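Local coordinates for protein lysine/ornithine decarboxylase (PDB 2PLJ) that decarboxylates lysine and ornithine to the diamines cadaverine and putrescine, as a pyridoxal-phosphate-dependent enzyme of the beta/alpha-barrel fold, at residues 74-78 with 79-83; 119-122 with 123-126. All blocks are in the same frame, centred on the assembly; numbering follows the deposited sequence.

Contact 1: 74-78 with 79-83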
loop_
_atom_site.group_PDB
_atom_site.type_symbol
_atom_site.label_atom_id
_atom_site.label_comp_id
_atom_site.label_asym_id
_atom_site.label_seq_id
_atom_site.Cartn_x
_atom_site.Cartn_y
_atom_site.Cartn_z
ATOM N N ASN A 74 32.051 10.149 -2.622
ATOM C CA ASN A 74 32.913 11.233 -3.064
ATOM C C ASN A 74 32.431 12.612 -2.595
ATOM O O ASN A 74 33.246 13.513 -2.336
ATOM C CB ASN A 74 33.152 11.174 -4.579
ATOM C CG ASN A 74 34.515 11.748 -4.951
ATOM O OD1 ASN A 74 34.689 12.967 -5.032
ATOM N ND2 ASN A 74 35.512 10.869 -5.100
ATOM N N ALA A 75 31.114 12.758 -2.456
ATOM C CA ALA A 75 30.475 13.998 -1.985
ATOM C C ALA A 75 30.631 14.194 -0.461
ATOM O O ALA A 75 30.659 15.335 0.039
ATOM C CB ALA A 75 28.991 14.016 -2.372
ATOM N N LEU A 76 30.768 13.090 0.265
ATOM C CA LEU A 76 30.778 13.111 1.729
ATOM C C LEU A 76 31.938 12.277 2.215
ATOM O O LEU A 76 31.753 11.152 2.721
ATOM C CB LEU A 76 29.474 12.544 2.309
ATOM C CG LEU A 76 28.204 13.324 2.516
ATOM C CD1 LEU A 76 27.158 12.302 3.024
ATOM C CD2 LEU A 76 28.367 14.510 3.497
ATOM N N PRO A 77 33.152 12.813 2.040
ATOM C CA PRO A 77 34.307 12.047 2.411
ATOM C C PRO A 77 34.357 11.947 3.929
ATOM O O PRO A 77 33.833 12.824 4.622
ATOM C CB PRO A 77 35.477 12.868 1.852
ATOM C CG PRO A 77 34.975 14.258 1.785
ATOM C CD PRO A 77 33.499 14.123 1.457
ATOM N N ASN A 78 34.941 10.868 4.414
ATOM C CA ASN A 78 35.083 10.644 5.854
ATOM C C ASN A 78 33.748 10.491 6.576
ATOM O O ASN A 78 33.617 10.901 7.722
ATOM C CB ASN A 78 35.905 11.771 6.505
ATOM C CG ASN A 78 37.271 11.877 5.908
ATOM O OD1 ASN A 78 37.644 12.918 5.369
ATOM N ND2 ASN A 78 38.021 10.772 5.946
ATOM N N VAL A 79 32.749 9.968 5.875
ATOM C CA VAL A 79 31.469 9.604 6.489
ATOM C C VAL A 79 31.168 8.150 6.104
ATOM O O VAL A 79 31.197 7.799 4.913
ATOM C CB VAL A 79 30.314 10.540 5.992
ATOM C CG1 VAL A 79 28.939 10.053 6.463
ATOM C CG2 VAL A 79 30.612 12.002 6.398
ATOM N N THR A 80 30.920 7.311 7.101
ATOM C CA THR A 80 30.600 5.905 6.870
ATOM C C THR A 80 29.134 5.860 6.414
ATOM O O THR A 80 28.235 6.324 7.138
ATOM C CB THR A 80 30.833 5.049 8.134
ATOM O OG1 THR A 80 32.219 5.164 8.523
ATOM C CG2 THR A 80 30.514 3.556 7.858
ATOM N N LEU A 81 28.921 5.292 5.223
ATOM C CA LEU A 81 27.577 5.254 4.647
ATOM C C LEU A 81 26.868 3.940 4.952
ATOM O O LEU A 81 27.274 2.863 4.479
ATOM C CB LEU A 81 27.645 5.489 3.130
ATOM C CG LEU A 81 28.362 6.773 2.692
ATOM C CD1 LEU A 81 28.473 6.860 1.154
ATOM C CD2 LEU A 81 27.683 8.015 3.302
ATOM N N HIS A 82 25.812 4.053 5.742
ATOM C CA HIS A 82 24.970 2.918 6.098
ATOM C C HIS A 82 23.728 2.918 5.214
ATOM O O HIS A 82 22.783 3.674 5.461
ATOM C CB HIS A 82 24.577 3.035 7.585
ATOM C CG HIS A 82 25.682 2.652 8.534
ATOM N ND1 HIS A 82 26.751 3.473 8.816
ATOM C CD2 HIS A 82 25.873 1.524 9.268
ATOM C CE1 HIS A 82 27.553 2.877 9.690
ATOM N NE2 HIS A 82 27.057 1.684 9.960
ATOM N N TYR A 83 23.714 2.067 4.198
ATOM C CA TYR A 83 22.502 1.991 3.331
ATOM C C TYR A 83 21.237 1.603 4.119
ATOM O O TYR A 83 21.219 0.566 4.784
ATOM C CB TYR A 83 22.759 0.962 2.217
ATOM C CG TYR A 83 21.519 0.739 1.373
ATOM C CD1 TYR A 83 20.938 1.794 0.664
ATOM C CD2 TYR A 83 20.919 -0.523 1.295
ATOM C CE1 TYR A 83 19.805 1.576 -0.145
ATOM C CE2 TYR A 83 19.777 -0.748 0.503
ATOM C CZ TYR A 83 19.220 0.319 -0.195
ATOM O OH TYR A 83 18.112 0.108 -0.996
HETATM O O HOH W 1 32.002 8.590 2.394
#

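Contact 2: 119-122 with 123-126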
loop_
_atom_site.group_PDB
_atom_site.type_symbol
_atom_site.label_atom_id
_atom_site.label_comp_id
_atom_site.label_asym_id
_atom_site.label_seq_id
_atom_site.Cartn_x
_atom_site.Cartn_y
_atom_site.Cartn_z
ATOM N N GLY A 119 25.124 -12.666 4.290
ATOM C CA GLY A 119 26.455 -12.708 4.843
ATOM C C GLY A 119 27.070 -11.380 5.240
ATOM O O GLY A 119 28.311 -11.268 5.351
ATOM N N VAL A 120 26.215 -10.403 5.516
ATOM C CA VAL A 120 26.688 -9.119 6.020
ATOM C C VAL A 120 27.166 -9.316 7.467
ATOM O O VAL A 120 26.396 -9.793 8.309
ATOM C CB VAL A 120 25.595 -8.048 5.978
ATOM C CG1 VAL A 120 26.091 -6.733 6.652
ATOM C CG2 VAL A 120 25.127 -7.802 4.517
ATOM N N PRO A 121 28.425 -8.950 7.750
ATOM C CA PRO A 121 28.928 -9.004 9.126
ATOM C C PRO A 121 28.145 -7.992 9.984
ATOM O O PRO A 121 27.928 -6.856 9.562
ATOM C CB PRO A 121 30.390 -8.548 8.981
ATOM C CG PRO A 121 30.762 -8.854 7.590
ATOM C CD PRO A 121 29.485 -8.534 6.812
ATOM N N ALA A 122 27.760 -8.404 11.187
ATOM C CA ALA A 122 26.934 -7.549 12.052
ATOM C C ALA A 122 27.634 -6.226 12.389
ATOM O O ALA A 122 26.968 -5.215 12.665
ATOM C CB ALA A 122 26.578 -8.292 13.338
ATOM N N ASP A 123 28.970 -6.232 12.388
ATOM C CA ASP A 123 29.710 -5.005 12.724
ATOM C C ASP A 123 29.565 -3.903 11.670
ATOM O O ASP A 123 29.958 -2.734 11.907
ATOM C CB ASP A 123 31.174 -5.297 13.069
ATOM C CG ASP A 123 31.996 -5.814 11.899
ATOM O OD1 ASP A 123 31.518 -5.900 10.752
ATOM O OD2 ASP A 123 33.182 -6.156 12.149
ATOM N N LEU A 124 28.985 -4.255 10.521
ATOM C CA LEU A 124 28.696 -3.249 9.488
ATOM C C LEU A 124 27.291 -2.653 9.610
ATOM O O LEU A 124 26.875 -1.878 8.741
ATOM C CB LEU A 124 28.860 -3.846 8.069
ATOM C CG LEU A 124 30.271 -4.290 7.666
ATOM C CD1 LEU A 124 30.218 -4.803 6.214
ATOM C CD2 LEU A 124 31.260 -3.179 7.787
ATOM N N THR A 125 26.592 -3.006 10.680
ATOM C CA THR A 125 25.172 -2.669 10.805
ATOM C C THR A 125 24.888 -1.820 12.030
ATOM O O THR A 125 25.597 -1.877 13.060
ATOM C CB THR A 125 24.247 -3.924 10.806
ATOM O OG1 THR A 125 24.329 -4.612 12.063
ATOM C CG2 THR A 125 24.581 -4.895 9.627
ATOM N N ILE A 126 23.852 -1.004 11.882
ATOM C CA ILE A 126 23.265 -0.289 13.010
ATOM C C ILE A 126 21.742 -0.481 12.930
ATOM O O ILE A 126 21.177 -0.624 11.825
ATOM C CB ILE A 126 23.606 1.234 13.033
ATOM C CG1 ILE A 126 23.124 1.955 11.765
ATOM C CG2 ILE A 126 25.126 1.454 13.244
ATOM C CD1 ILE A 126 23.385 3.488 11.786
HETATM O O HOH W 2 26.464 -3.528 15.143
#

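Contact 1: 74-78 with 79-83
Leu76 and Val79 meet across a tight turn, Leu76 CB lying 4.3 Å from Val79 CB. The turn is a type II beta turn running from Leu76 to Val79, with Pro77 and Asn78 at its two corners. Asn78 takes the positive phi (64°) that suits the second corner of this turn type. Although Leu76 O approaches Val79 N to 3.5 Å, the closing backbone hydrogen bond is not made. A water lies 2.6 Å from Leu76 O and 2.8 Å from Val79 O, close enough to link the two carbonyls. Val79 has CG1 anti to its backbone N (chi1 172°), which leaves CG2 beside that nitrogen, and Val79 CG2 lies 3.5 Å from Asn78 O. Further along the strand, the end of the Leu81 side chain swings back to the turn, and Leu81 CD2 lies 4.3 Å from Leu76 CD1.

Around this apolar group, helix 267-278 covers Leu76 through Cys271 and Asn275, while Leu81 packs on Tyr69, Leu72 and Lys73 of helix 62-75. Val79 also rests on Val287 and Ala289 of strand 286-289. The turn thus carries the chain from helix 62-75, which it leaves at Leu76, into the first strand of the barrel, 79-84. With no direct hydrogen bond across it, the turn is probably held by its backbone geometry and the leucine and valine contacts, with water as a likely link between carbonyls.

Contact 2: 119-122 with 123-126
Ala122 O is gripped twice by a single residue, Thr125, whose backbone and side chain both donate to it. The hydroxyl bond, from Thr125 OG1 to Ala122 O, is the shorter at 2.8 Å, and its donor is tilted only 16° from the carbonyl plane. Thr125 N reaches Ala122 O at 3.0 Å from well above that plane. With chi1 at 75°, OG1 sits between the backbone N and the carbonyl carbon of its own residue, which brings it onto Ala122 O. A water lies within hydrogen-bonding distance of both Ala122 O and Thr125 O.

One residue earlier, Leu124 N donates to Pro121 O at 3.0 Å in a fairly straight bond (161°), it too coming from above the carbonyl plane. The Leu124 side chain runs alongside the Pro121 ring in the same direction, with Pro121 CD 3.8 Å from Leu124 CD1. Val120 CG1 lies 3.8 Å from Thr125 CG2, the two side chains meeting at a slant, and also touches CB of Leu124.

Leu98 of helix 91-100 touches Val120, Pro121 and Leu124, while Tyr143 of helix 134-143 packs against Ala122 and Thr125 and bonds through its hydroxyl to Val120 O. Gly119, with positive phi, is the C-prime residue of the Schellman motif that ends helix 109-117. Schellman end, short 3-10 turn and strand 125-127 together form an alpha-to-beta connection of the beta/alpha barrel.

Contact 1 comes first along the chain and closes before contact 2 opens; their centres lie about 17 Å apart. Both turns lead from a helix into a strand of the same parallel eight-stranded sheet, strand 79-84 in one case and strand 125-127 in the other, with strand 103-106 between them. Despite that spacing the two contacts touch, where His82 lies against the Leu124 carbonyl and the Ile126 side chain. Both belong to the pyridoxal-binding domain. Contact 1 opens the barrel that carries the cofactor–putrescine adduct; contact 2 closes the beta-alpha-beta unit, 103-106, 109-117 and 125-127, that leads to its third strand.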